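Local coordinates for protein aldehyde dehydrogenase A (Escherichia coli, PDB 2ILU) that irreversibly oxidises L-lactaldehyde to L-lactate with NAD+, and also oxidises glycolaldehyde, in the breakdown of L-fucose and L-rhamnose, at residues V145-L150 and P220-V225; I149-F154 and S226-V231; I175-F180 and L204-G209. One frame throughout, in Å; residues are numbered along the deposited sequence.

Contact 1 (V145-L150 and P220-V225); sequences VTTGIL and PKVAMV. With NDP (NADPH dihydro-nicotinamide-adenine-dinucleotide phosphate), chain D.
T147, V145 and V225 bury most of the surface where strand 134-149 pairs in parallel with 224-227 and the turn leading into it. T147 sends its two branches to different neighbours. Its methyl CG2, anti to the carbonyl carbon, crosses V222 at about a right angle, with T147 CG2 and V222 CG2 3.6 Å apart. The hydroxyl, swung between the backbone N and the carbonyl carbon (chi1 63°), lies beside the CG2 methyl of V225 and is hydrogen-bonded to L216 O. That V225 methyl reaches along the same sheet face, where V225 CG2 packs 3.8 Å from I149 CD1. A serine in place of T147 would drop the methyl and would probably leave V222 with a gap beside it.

The backbone fixes this register. T147 N donates to M224 O at 3.0 Å, the donor lying in the carbonyl plane, and T146 CA brings a CH to the same oxygen. Two residues earlier on strand 134-149, V145 O accepts from A223 N at 2.8 Å, although the N-H is bent (137°). V145 itself sits with CB 3.7 Å from K221 O, and a water closes this end by accepting from V145 N (2.6 Å) and donating to K221 O (2.8 Å). The K221 ammonium turns away to E54 and D51 on helix 43-62.

At the far end L150 O accepts from NDP O3B, where the parallel sheet of the Rossmann-type NAD-binding domain meets the cofactor. Backbone bonds thus set the register, while the side chains add apolar packing and one threonine hydroxyl bonded outside the pair.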
loop_
_atom_site.group_PDB
_atom_site.type_symbol
_atom_site.label_atom_id
_atom_site.label_comp_id
_atom_site.label_asym_id
_atom_site.label_seq_id
_atom_site.Cartn_x
_atom_site.Cartn_y
_atom_site.Cartn_z
ATOM N N VAL A 145 21.162 -15.822 1.111
ATOM C CA VAL A 145 22.351 -15.353 1.801
ATOM C C VAL A 145 22.765 -13.932 1.411
ATOM O O VAL A 145 22.960 -13.667 0.226
ATOM C CB VAL A 145 23.562 -16.264 1.540
ATOM C CG1 VAL A 145 24.799 -15.684 2.238
ATOM C CG2 VAL A 145 23.270 -17.675 2.026
ATOM N N THR A 146 22.883 -13.042 2.385
ATOM C CA THR A 146 23.302 -11.690 2.083
ATOM C C THR A 146 24.626 -11.284 2.765
ATOM O O THR A 146 25.041 -11.917 3.738
ATOM C CB THR A 146 22.189 -10.665 2.433
ATOM O OG1 THR A 146 21.936 -10.683 3.841
ATOM C CG2 THR A 146 20.899 -11.016 1.679
ATOM N N THR A 147 25.283 -10.264 2.242
ATOM C CA THR A 147 26.534 -9.846 2.826
ATOM C C THR A 147 26.599 -8.356 3.111
ATOM O O THR A 147 25.984 -7.581 2.390
ATOM C CB THR A 147 27.738 -10.221 1.921
ATOM O OG1 THR A 147 27.638 -9.525 0.678
ATOM C CG2 THR A 147 27.765 -11.711 1.645
ATOM N N GLY A 148 27.337 -7.985 4.146
ATOM C CA GLY A 148 27.469 -6.591 4.495
ATOM C C GLY A 148 28.928 -6.213 4.623
ATOM O O GLY A 148 29.711 -6.901 5.285
ATOM N N ILE A 149 29.290 -5.125 3.961
ATOM C CA ILE A 149 30.634 -4.586 3.994
ATOM C C ILE A 149 30.589 -3.173 4.597
ATOM O O ILE A 149 30.189 -2.252 3.896
ATOM C CB ILE A 149 31.213 -4.509 2.577
ATOM C CG1 ILE A 149 31.075 -5.866 1.880
ATOM C CG2 ILE A 149 32.656 -4.088 2.641
ATOM C CD1 ILE A 149 31.520 -5.852 0.433
ATOM N N LEU A 150 30.985 -3.016 5.856
ATOM C CA LEU A 150 30.892 -1.725 6.533
ATOM C C LEU A 150 32.122 -0.815 6.514
ATOM O O LEU A 150 33.234 -1.304 6.381
ATOM C CB LEU A 150 30.497 -1.954 7.983
ATOM C CG LEU A 150 29.626 -3.184 8.230
ATOM C CD1 LEU A 150 29.392 -3.313 9.731
ATOM C CD2 LEU A 150 28.306 -3.076 7.463
ATOM N N PRO A 220 29.209 -16.659 -5.862
ATOM C CA PRO A 220 27.944 -17.065 -6.484
ATOM C C PRO A 220 26.799 -17.419 -5.507
ATOM O O PRO A 220 25.640 -17.372 -5.907
ATOM C CB PRO A 220 28.354 -18.256 -7.357
ATOM C CG PRO A 220 29.528 -18.842 -6.614
ATOM C CD PRO A 220 30.293 -17.604 -6.197
ATOM N N LYS A 221 27.115 -17.757 -4.266
ATOM C CA LYS A 221 26.076 -18.114 -3.305
ATOM C C LYS A 221 25.378 -16.911 -2.649
ATOM O O LYS A 221 24.363 -17.092 -1.975
ATOM C CB LYS A 221 26.660 -19.002 -2.201
ATOM C CG LYS A 221 27.180 -20.328 -2.676
ATOM C CD LYS A 221 27.644 -21.151 -1.494
ATOM C CE LYS A 221 27.886 -22.597 -1.890
ATOM N NZ LYS A 221 28.014 -23.450 -0.680
ATOM N N VAL A 222 25.935 -15.722 -2.842
ATOM C CA VAL A 222 25.376 -14.506 -2.274
ATOM C C VAL A 222 24.241 -13.890 -3.119
ATOM O O VAL A 222 24.505 -13.452 -4.226
ATOM C CB VAL A 222 26.498 -13.453 -2.080
ATOM C CG1 VAL A 222 25.920 -12.126 -1.594
ATOM C CG2 VAL A 222 27.522 -13.978 -1.086
ATOM N N ALA A 223 23.017 -13.874 -2.604
ATOM C CA ALA A 223 21.897 -13.296 -3.330
ATOM C C ALA A 223 21.977 -11.765 -3.428
ATOM O O ALA A 223 21.445 -11.179 -4.377
ATOM C CB ALA A 223 20.602 -13.697 -2.674
ATOM N N MET A 224 22.629 -11.147 -2.449
ATOM C CA MET A 224 22.792 -9.708 -2.435
ATOM C C MET A 224 23.904 -9.204 -1.518
ATOM O O MET A 224 24.003 -9.673 -0.389
ATOM C CB MET A 224 21.492 -9.020 -2.026
ATOM C CG MET A 224 21.668 -7.523 -1.840
ATOM S SD MET A 224 20.159 -6.613 -1.632
ATOM C CE MET A 224 20.112 -6.454 0.178
ATOM N N VAL A 225 24.708 -8.266 -2.012
ATOM C CA VAL A 225 25.780 -7.687 -1.231
ATOM C C VAL A 225 25.520 -6.228 -0.894
ATOM O O VAL A 225 25.389 -5.403 -1.800
ATOM C CB VAL A 225 27.148 -7.799 -1.957
ATOM C CG1 VAL A 225 27.083 -7.116 -3.311
ATOM C CG2 VAL A 225 28.250 -7.179 -1.097
HETATM P PA NDP D . 35.657 2.751 1.817
HETATM O O1A NDP D . 35.199 3.023 0.437
HETATM O O2A NDP D . 37.100 2.733 2.097
HETATM O O5B NDP D . 34.969 1.398 2.192
HETATM C C5B NDP D . 35.150 0.870 3.512
HETATM C C4B NDP D . 34.495 -0.505 3.567
HETATM O O4B NDP D . 34.506 -1.001 2.158
HETATM C C3B NDP D . 35.397 -1.428 4.317
HETATM O O3B NDP D . 34.668 -2.568 4.790
HETATM C C2B NDP D . 36.381 -1.750 3.245
HETATM O O2B NDP D . 37.386 -2.659 3.578
HETATM C C1B NDP D . 35.452 -2.113 2.111
HETATM N N9A NDP D . 36.101 -2.111 0.798
HETATM C C8A NDP D . 37.118 -1.263 0.383
HETATM N N7A NDP D . 37.585 -1.547 -0.828
HETATM C C5A NDP D . 36.847 -2.613 -1.218
HETATM C C6A NDP D . 36.865 -3.377 -2.425
HETATM N N6A NDP D . 37.699 -3.127 -3.428
HETATM N N1A NDP D . 35.963 -4.409 -2.498
HETATM C C2A NDP D . 35.100 -4.692 -1.499
HETATM N N3A NDP D . 35.003 -4.022 -0.309
HETATM C C4A NDP D . 35.910 -2.974 -0.220
HETATM O O3 NDP D . 34.920 3.777 2.822
HETATM P PN NDP D . 35.210 4.454 4.229
HETATM O O1N NDP D . 35.961 3.497 5.081
HETATM O O2N NDP D . 33.873 4.904 4.720
HETATM O O5D NDP D . 36.067 5.795 3.952
HETATM C C5D NDP D . 37.268 5.818 3.131
HETATM C C4D NDP D . 38.509 5.667 3.977
HETATM O O4D NDP D . 39.223 4.434 3.639
HETATM C C3D NDP D . 39.574 6.769 3.840
HETATM O O3D NDP D . 39.250 7.972 4.484
HETATM C C2D NDP D . 40.825 6.057 4.340
HETATM O O2D NDP D . 40.900 6.189 5.760
HETATM C C1D NDP D . 40.618 4.611 3.860
HETATM N N1N NDP D . 41.397 4.262 2.599
HETATM C C2N NDP D . 42.676 3.744 2.740
HETATM C C3N NDP D . 43.465 3.396 1.639
HETATM C C7N NDP D . 44.877 2.826 1.787
HETATM O O7N NDP D . 45.682 3.386 2.537
HETATM N N7N NDP D . 45.153 1.716 1.076
HETATM C C4N NDP D . 42.923 3.586 0.305
HETATM C C5N NDP D . 41.615 4.114 0.164
HETATM C C6N NDP D . 40.854 4.451 1.278
HETATM P P2B NDP D . 38.656 -2.158 4.459
HETATM O O1X NDP D . 38.133 -1.775 5.807
HETATM O O2X NDP D . 39.555 -3.361 4.426
HETATM O O3X NDP D . 39.240 -0.988 3.705
HETATM O O HOH W 1 21.651 -16.736 -1.243
#

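Contact 2 (I149-F154 and S226-V231). With NDP (NADPH dihydro-nicotinamide-adenine-dinucleotide phosphate), chain D.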
loop_
_atom_site.group_PDB
_atom_site.type_symbol
_atom_site.label_atom_id
_atom_site.label_comp_id
_atom_site.label_asym_id
_atom_site.label_seq_id
_atom_site.Cartn_x
_atom_site.Cartn_y
_atom_site.Cartn_z
ATOM N N ILE A 149 29.290 -5.125 3.961
ATOM C CA ILE A 149 30.634 -4.586 3.994
ATOM C C ILE A 149 30.589 -3.173 4.597
ATOM O O ILE A 149 30.189 -2.252 3.896
ATOM C CB ILE A 149 31.213 -4.509 2.577
ATOM C CG1 ILE A 149 31.075 -5.866 1.880
ATOM C CG2 ILE A 149 32.656 -4.088 2.641
ATOM C CD1 ILE A 149 31.520 -5.852 0.433
ATOM N N LEU A 150 30.985 -3.016 5.856
ATOM C CA LEU A 150 30.892 -1.725 6.533
ATOM C C LEU A 150 32.122 -0.815 6.514
ATOM O O LEU A 150 33.234 -1.304 6.381
ATOM C CB LEU A 150 30.497 -1.954 7.983
ATOM C CG LEU A 150 29.626 -3.184 8.230
ATOM C CD1 LEU A 150 29.392 -3.313 9.731
ATOM C CD2 LEU A 150 28.306 -3.076 7.463
ATOM N N PRO A 151 31.919 0.502 6.654
ATOM C CA PRO A 151 32.957 1.531 6.671
ATOM C C PRO A 151 33.293 1.870 8.157
ATOM O O PRO A 151 32.673 1.280 9.039
ATOM C CB PRO A 151 32.276 2.681 5.968
ATOM C CG PRO A 151 30.919 2.608 6.557
ATOM C CD PRO A 151 30.594 1.126 6.511
ATOM N N TRP A 152 34.232 2.775 8.419
ATOM C CA TRP A 152 34.568 3.116 9.808
ATOM C C TRP A 152 33.600 4.127 10.469
ATOM O O TRP A 152 33.574 4.217 11.698
ATOM C CB TRP A 152 36.001 3.655 9.914
ATOM C CG TRP A 152 36.308 4.693 8.905
ATOM C CD1 TRP A 152 36.856 4.490 7.681
ATOM C CD2 TRP A 152 35.965 6.082 8.970
ATOM N NE1 TRP A 152 36.869 5.660 6.963
ATOM C CE2 TRP A 152 36.325 6.657 7.729
ATOM C CE3 TRP A 152 35.381 6.897 9.952
ATOM C CZ2 TRP A 152 36.121 8.012 7.437
ATOM C CZ3 TRP A 152 35.177 8.246 9.664
ATOM C CH2 TRP A 152 35.546 8.788 8.413
ATOM N N ASN A 153 32.846 4.865 9.658
ATOM C CA ASN A 153 31.892 5.831 10.178
ATOM C C ASN A 153 30.580 5.140 10.614
ATOM O O ASN A 153 30.024 4.381 9.816
ATOM C CB ASN A 153 31.611 6.900 9.123
ATOM C CG ASN A 153 31.336 8.259 9.738
ATOM O OD1 ASN A 153 32.152 8.781 10.505
ATOM N ND2 ASN A 153 30.184 8.841 9.411
ATOM N N PHE A 154 30.119 5.400 11.837
ATOM C CA PHE A 154 28.922 4.741 12.352
ATOM C C PHE A 154 28.972 3.212 12.159
ATOM O O PHE A 154 27.956 2.597 11.823
ATOM C CB PHE A 154 27.673 5.287 11.665
ATOM C CG PHE A 154 27.422 6.725 11.953
ATOM C CD1 PHE A 154 27.737 7.697 11.017
ATOM C CD2 PHE A 154 26.906 7.114 13.184
ATOM C CE1 PHE A 154 27.543 9.045 11.303
ATOM C CE2 PHE A 154 26.710 8.457 13.481
ATOM C CZ PHE A 154 27.029 9.426 12.542
ATOM N N SER A 226 25.423 -5.931 0.392
ATOM C CA SER A 226 25.172 -4.575 0.835
ATOM C C SER A 226 26.450 -3.899 1.340
ATOM O O SER A 226 27.163 -4.500 2.135
ATOM C CB SER A 226 24.107 -4.582 1.938
ATOM O OG SER A 226 23.857 -3.273 2.433
ATOM N N MET A 227 26.733 -2.691 0.877
ATOM C CA MET A 227 27.931 -2.004 1.314
ATOM C C MET A 227 27.781 -0.490 1.486
ATOM O O MET A 227 27.023 0.142 0.755
ATOM C CB MET A 227 29.080 -2.305 0.347
ATOM C CG MET A 227 30.338 -1.474 0.566
ATOM S SD MET A 227 30.307 0.072 -0.355
ATOM C CE MET A 227 31.688 0.918 0.302
ATOM N N THR A 228 28.493 0.058 2.459
ATOM C CA THR A 228 28.458 1.481 2.716
ATOM C C THR A 228 29.873 2.084 2.775
ATOM O O THR A 228 30.706 1.550 3.502
ATOM C CB THR A 228 27.720 1.774 4.026
ATOM O OG1 THR A 228 26.378 1.272 3.943
ATOM C CG2 THR A 228 27.692 3.273 4.285
ATOM N N GLY A 229 30.129 3.140 2.004
ATOM C CA GLY A 229 31.448 3.742 1.998
ATOM C C GLY A 229 31.693 4.728 0.869
ATOM O O GLY A 229 30.860 5.595 0.598
ATOM N N SER A 230 32.840 4.593 0.208
ATOM C CA SER A 230 33.224 5.491 -0.882
ATOM C C SER A 230 32.764 5.056 -2.284
ATOM O O SER A 230 32.672 3.863 -2.531
ATOM C CB SER A 230 34.748 5.638 -0.921
ATOM O OG SER A 230 35.342 4.508 -1.553
ATOM N N VAL A 231 32.503 6.010 -3.169
ATOM C CA VAL A 231 32.089 5.674 -4.525
ATOM C C VAL A 231 33.047 4.648 -5.178
ATOM O O VAL A 231 32.590 3.722 -5.853
ATOM C CB VAL A 231 32.029 6.941 -5.414
ATOM C CG1 VAL A 231 33.408 7.579 -5.501
ATOM C CG2 VAL A 231 31.527 6.589 -6.798
HETATM P PA NDP D . 35.657 2.751 1.817
HETATM O O1A NDP D . 35.199 3.023 0.437
HETATM O O2A NDP D . 37.100 2.733 2.097
HETATM O O5B NDP D . 34.969 1.398 2.192
HETATM C C5B NDP D . 35.150 0.870 3.512
HETATM C C4B NDP D . 34.495 -0.505 3.567
HETATM O O4B NDP D . 34.506 -1.001 2.158
HETATM C C3B NDP D . 35.397 -1.428 4.317
HETATM O O3B NDP D . 34.668 -2.568 4.790
HETATM C C2B NDP D . 36.381 -1.750 3.245
HETATM O O2B NDP D . 37.386 -2.659 3.578
HETATM C C1B NDP D . 35.452 -2.113 2.111
HETATM N N9A NDP D . 36.101 -2.111 0.798
HETATM C C8A NDP D . 37.118 -1.263 0.383
HETATM N N7A NDP D . 37.585 -1.547 -0.828
HETATM C C5A NDP D . 36.847 -2.613 -1.218
HETATM C C6A NDP D . 36.865 -3.377 -2.425
HETATM N N6A NDP D . 37.699 -3.127 -3.428
HETATM N N1A NDP D . 35.963 -4.409 -2.498
HETATM C C2A NDP D . 35.100 -4.692 -1.499
HETATM N N3A NDP D . 35.003 -4.022 -0.309
HETATM C C4A NDP D . 35.910 -2.974 -0.220
HETATM O O3 NDP D . 34.920 3.777 2.822
HETATM P PN NDP D . 35.210 4.454 4.229
HETATM O O1N NDP D . 35.961 3.497 5.081
HETATM O O2N NDP D . 33.873 4.904 4.720
HETATM O O5D NDP D . 36.067 5.795 3.952
HETATM C C5D NDP D . 37.268 5.818 3.131
HETATM C C4D NDP D . 38.509 5.667 3.977
HETATM O O4D NDP D . 39.223 4.434 3.639
HETATM C C3D NDP D . 39.574 6.769 3.840
HETATM O O3D NDP D . 39.250 7.972 4.484
HETATM C C2D NDP D . 40.825 6.057 4.340
HETATM O O2D NDP D . 40.900 6.189 5.760
HETATM C C1D NDP D . 40.618 4.611 3.860
HETATM N N1N NDP D . 41.397 4.262 2.599
HETATM C C2N NDP D . 42.676 3.744 2.740
HETATM C C3N NDP D . 43.465 3.396 1.639
HETATM C C7N NDP D . 44.877 2.826 1.787
HETATM O O7N NDP D . 45.682 3.386 2.537
HETATM N N7N NDP D . 45.153 1.716 1.076
HETATM C C4N NDP D . 42.923 3.586 0.305
HETATM C C5N NDP D . 41.615 4.114 0.164
HETATM C C6N NDP D . 40.854 4.451 1.278
HETATM P P2B NDP D . 38.656 -2.158 4.459
HETATM O O1X NDP D . 38.133 -1.775 5.807
HETATM O O2X NDP D . 39.555 -3.361 4.426
HETATM O O3X NDP D . 39.240 -0.988 3.705
#
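I149 O accepts from T228 N, just past the neighbouring strand, at 3.2 Å with an N-H angle of 164°, and M227 CA adds a CH...O contact to the same oxygen at 3.4 Å. Its own amide answers in the other direction, I149 N giving a 2.9 Å bond to S226 O, so the parallel pairing is held on both sides of M227. With M227 CG anti to the backbone N (chi1 171°), the side chain starts out against I149, where M227 CG lies 3.7 Å from I149 CB. A bend at chi2 then carries the methyl CE off toward the ribose side of the bound NADPH.

Past the strand ends, P151 lays its CB, CG and CD over T228 O, with P151 CD 3.0 Å from that oxygen, and crosses the T228 side chain obliquely. The hydroxyls of T228 and S226 both go to K162 NZ. S230 N donates to NDP O1A at 2.8 Å, whereas W152 NE1 makes a weak bond to NDP O5D from the other segment.

S230 also N-caps helix 231-242 through A233 N. Two adjacent parallel strands whose C-terminal loops hold the pyrophosphate, one at a helix start, are characteristic of the Rossmann-type cofactor domain of aldehyde dehydrogenases.

Contact 3 (I175-F180 and L204-G209). With NDP (NADPH dihydro-nicotinamide-adenine-dinucleotide phosphate), chain D.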
loop_
_atom_site.group_PDB
_atom_site.type_symbol
_atom_site.label_atom_id
_atom_site.label_comp_id
_atom_site.label_asym_id
_atom_site.label_seq_id
_atom_site.Cartn_x
_atom_site.Cartn_y
_atom_site.Cartn_z
ATOM N N ILE A 175 28.761 -10.333 7.642
ATOM C CA ILE A 175 29.297 -8.992 7.727
ATOM C C ILE A 175 30.831 -8.886 7.832
ATOM O O ILE A 175 31.458 -9.697 8.524
ATOM C CB ILE A 175 28.691 -8.274 8.945
ATOM C CG1 ILE A 175 27.265 -7.844 8.618
ATOM C CG2 ILE A 175 29.540 -7.096 9.352
ATOM C CD1 ILE A 175 26.528 -7.262 9.798
ATOM N N LYS A 176 31.405 -7.923 7.119
ATOM C CA LYS A 176 32.832 -7.655 7.226
ATOM C C LYS A 176 33.008 -6.240 7.744
ATOM O O LYS A 176 32.903 -5.304 6.966
ATOM C CB LYS A 176 33.576 -7.758 5.894
ATOM C CG LYS A 176 35.098 -7.601 6.099
ATOM C CD LYS A 176 35.878 -7.284 4.825
ATOM C CE LYS A 176 35.745 -5.827 4.450
ATOM N NZ LYS A 176 36.222 -4.969 5.561
ATOM N N PRO A 177 33.253 -6.077 9.044
ATOM C CA PRO A 177 33.421 -4.725 9.574
ATOM C C PRO A 177 34.585 -4.025 8.880
ATOM O O PRO A 177 35.286 -4.661 8.097
ATOM C CB PRO A 177 33.701 -4.969 11.047
ATOM C CG PRO A 177 34.466 -6.240 11.015
ATOM C CD PRO A 177 33.691 -7.084 10.021
ATOM N N SER A 178 34.757 -2.737 9.138
ATOM C CA SER A 178 35.873 -2.036 8.552
ATOM C C SER A 178 37.186 -2.418 9.232
ATOM O O SER A 178 37.213 -2.624 10.449
ATOM C CB SER A 178 35.690 -0.526 8.667
ATOM O OG SER A 178 36.933 0.143 8.499
ATOM N N GLU A 179 38.232 -2.529 8.434
ATOM C CA GLU A 179 39.568 -2.857 8.893
ATOM C C GLU A 179 40.073 -1.933 10.033
ATOM O O GLU A 179 40.865 -2.378 10.857
ATOM C CB GLU A 179 40.482 -2.772 7.677
ATOM C CG GLU A 179 41.946 -2.814 7.919
ATOM C CD GLU A 179 42.693 -2.319 6.703
ATOM O OE1 GLU A 179 42.444 -2.853 5.595
ATOM O OE2 GLU A 179 43.517 -1.389 6.854
ATOM N N PHE A 180 39.600 -0.688 10.061
ATOM C CA PHE A 180 39.989 0.288 11.077
ATOM C C PHE A 180 39.081 0.306 12.312
ATOM O O PHE A 180 39.493 0.821 13.346
ATOM C CB PHE A 180 39.966 1.701 10.499
ATOM C CG PHE A 180 40.625 1.824 9.176
ATOM C CD1 PHE A 180 42.000 1.653 9.051
ATOM C CD2 PHE A 180 39.865 2.076 8.033
ATOM C CE1 PHE A 180 42.615 1.728 7.796
ATOM C CE2 PHE A 180 40.463 2.154 6.780
ATOM C CZ PHE A 180 41.839 1.978 6.656
ATOM N N LEU A 204 30.494 -13.130 11.190
ATOM C CA LEU A 204 31.393 -11.992 11.132
ATOM C C LEU A 204 32.786 -12.383 10.622
ATOM O O LEU A 204 33.422 -13.240 11.234
ATOM C CB LEU A 204 31.518 -11.363 12.519
ATOM C CG LEU A 204 32.344 -10.081 12.601
ATOM C CD1 LEU A 204 31.502 -8.903 12.146
ATOM C CD2 LEU A 204 32.807 -9.873 14.032
ATOM N N VAL A 205 33.237 -11.796 9.524
ATOM C CA VAL A 205 34.559 -12.133 9.017
ATOM C C VAL A 205 35.501 -10.927 8.926
ATOM O O VAL A 205 35.160 -9.936 8.290
ATOM C CB VAL A 205 34.477 -12.847 7.634
ATOM C CG1 VAL A 205 33.773 -14.185 7.782
ATOM C CG2 VAL A 205 33.749 -11.976 6.622
ATOM N N LEU A 206 36.658 -11.026 9.568
ATOM C CA LEU A 206 37.625 -9.939 9.588
ATOM C C LEU A 206 38.669 -9.981 8.459
ATOM O O LEU A 206 39.050 -11.066 8.033
ATOM C CB LEU A 206 38.317 -9.928 10.951
ATOM C CG LEU A 206 37.277 -9.895 12.067
ATOM C CD1 LEU A 206 37.926 -10.124 13.414
ATOM C CD2 LEU A 206 36.577 -8.559 12.023
ATOM N N GLY A 207 39.108 -8.815 8.006
ATOM C CA GLY A 207 40.082 -8.749 6.932
ATOM C C GLY A 207 39.972 -7.453 6.153
ATOM O O GLY A 207 39.323 -6.504 6.591
ATOM N N ARG A 208 40.615 -7.409 4.996
ATOM C CA ARG A 208 40.587 -6.223 4.152
ATOM C C ARG A 208 39.495 -6.262 3.065
ATOM O O ARG A 208 39.039 -7.351 2.722
ATOM C CB ARG A 208 41.965 -6.014 3.509
ATOM C CG ARG A 208 43.046 -5.653 4.525
ATOM C CD ARG A 208 44.447 -5.511 3.921
ATOM N NE ARG A 208 44.949 -6.773 3.388
ATOM C CZ ARG A 208 44.996 -7.074 2.092
ATOM N NH1 ARG A 208 44.574 -6.195 1.187
ATOM N NH2 ARG A 208 45.454 -8.259 1.704
ATOM N N GLY A 209 39.098 -5.101 2.549
ATOM C CA GLY A 209 38.074 -5.046 1.520
ATOM C C GLY A 209 38.473 -5.757 0.243
ATOM O O GLY A 209 37.672 -6.493 -0.345
HETATM P PA NDP D . 35.657 2.751 1.817
HETATM O O1A NDP D . 35.199 3.023 0.437
HETATM O O2A NDP D . 37.100 2.733 2.097
HETATM O O5B NDP D . 34.969 1.398 2.192
HETATM C C5B NDP D . 35.150 0.870 3.512
HETATM C C4B NDP D . 34.495 -0.505 3.567
HETATM O O4B NDP D . 34.506 -1.001 2.158
HETATM C C3B NDP D . 35.397 -1.428 4.317
HETATM O O3B NDP D . 34.668 -2.568 4.790
HETATM C C2B NDP D . 36.381 -1.750 3.245
HETATM O O2B NDP D . 37.386 -2.659 3.578
HETATM C C1B NDP D . 35.452 -2.113 2.111
HETATM N N9A NDP D . 36.101 -2.111 0.798
HETATM C C8A NDP D . 37.118 -1.263 0.383
HETATM N N7A NDP D . 37.585 -1.547 -0.828
HETATM C C5A NDP D . 36.847 -2.613 -1.218
HETATM C C6A NDP D . 36.865 -3.377 -2.425
HETATM N N6A NDP D . 37.699 -3.127 -3.428
HETATM N N1A NDP D . 35.963 -4.409 -2.498
HETATM C C2A NDP D . 35.100 -4.692 -1.499
HETATM N N3A NDP D . 35.003 -4.022 -0.309
HETATM C C4A NDP D . 35.910 -2.974 -0.220
HETATM O O3 NDP D . 34.920 3.777 2.822
HETATM P PN NDP D . 35.210 4.454 4.229
HETATM O O1N NDP D . 35.961 3.497 5.081
HETATM O O2N NDP D . 33.873 4.904 4.720
HETATM O O5D NDP D . 36.067 5.795 3.952
HETATM C C5D NDP D . 37.268 5.818 3.131
HETATM C C4D NDP D . 38.509 5.667 3.977
HETATM O O4D NDP D . 39.223 4.434 3.639
HETATM C C3D NDP D . 39.574 6.769 3.840
HETATM O O3D NDP D . 39.250 7.972 4.484
HETATM C C2D NDP D . 40.825 6.057 4.340
HETATM O O2D NDP D . 40.900 6.189 5.760
HETATM C C1D NDP D . 40.618 4.611 3.860
HETATM N N1N NDP D . 41.397 4.262 2.599
HETATM C C2N NDP D . 42.676 3.744 2.740
HETATM C C3N NDP D . 43.465 3.396 1.639
HETATM C C7N NDP D . 44.877 2.826 1.787
HETATM O O7N NDP D . 45.682 3.386 2.537
HETATM N N7N NDP D . 45.153 1.716 1.076
HETATM C C4N NDP D . 42.923 3.586 0.305
HETATM C C5N NDP D . 41.615 4.114 0.164
HETATM C C6N NDP D . 40.854 4.451 1.278
HETATM P P2B NDP D . 38.656 -2.158 4.459
HETATM O O1X NDP D . 38.133 -1.775 5.807
HETATM O O2X NDP D . 39.555 -3.361 4.426
HETATM O O3X NDP D . 39.240 -0.988 3.705
HETATM O O HOH W 2 37.834 -6.816 9.007
#
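P177 and L206 form the dense end of this contact: the two side chains meet at about a right angle, P177 CG lying 3.3 Å from L206 CD2. L204 comes in beside them. Its CD1 reaches P177 CD at 3.6 Å and also touches the CG2 methyl of I175, and A185 and I186 of helix 183-195 cover the cluster. Behind it the strands pair in parallel through one straight bond, V205 N to I175 O (2.9 Å, 167°).

K176 leads from this core to the ligand. Its chain leaves with CG anti to the backbone N (chi1 -174°) and passes V205 O, then folds at chi3 and chi4 to bring the ammonium back over its own strand end. There K176 NZ donates to P177 O at 2.7 Å and to NDP O3B at 3.0 Å, with a weaker bond to NDP O2B. Held by protein and ribose together, its positive charge probably offsets part of the negative charge of the nearby 2'-phosphate.

The other end is looser and partly exposed. E179 and R208 run side by side, but their charged groups do not meet: E179 OE1 touches R208 CG, and the guanidinium goes to D40. The phosphate is held by amides instead, E179 N to NDP O1X at 2.7 Å and G209 N to NDP O2X at 2.6 Å. E179 OE1 stands 3.2 Å from NDP O2X, a proximity likely to be unfavourable if both are charged. A water accepting from G207 N sits between the loops.

S178 makes an ST turn with F180 N. These loops at the C-terminal strand ends, with G209 opening helix 209-218, build the adenosine-ribose pocket of the aldehyde dehydrogenase Rossmann-type domain.

Strand 134-149 is the common thread. Contact 1 and contact 2 are successive lengths of its pairing with 224-227, sharing I149 and L150 and joined by T147 O to S226 N at 2.7 Å. Their centres lie about 14 Å apart. On its other flank runs 172-176, where G148 O meets K176 N at 2.7 Å, tying contact 1 to contact 3. The centres of contacts 2 and 3 are about 11 Å apart. All three touch the same NADPH: L150, shared by contacts 1 and 2, binds the adenosine ribose hydroxyl, contact 3 the ribose and its phosphate, contact 2 the pyrophosphate. Contact 2 also borders the lactate-binding site, the T228 side chain being about 4 Å from that of E251.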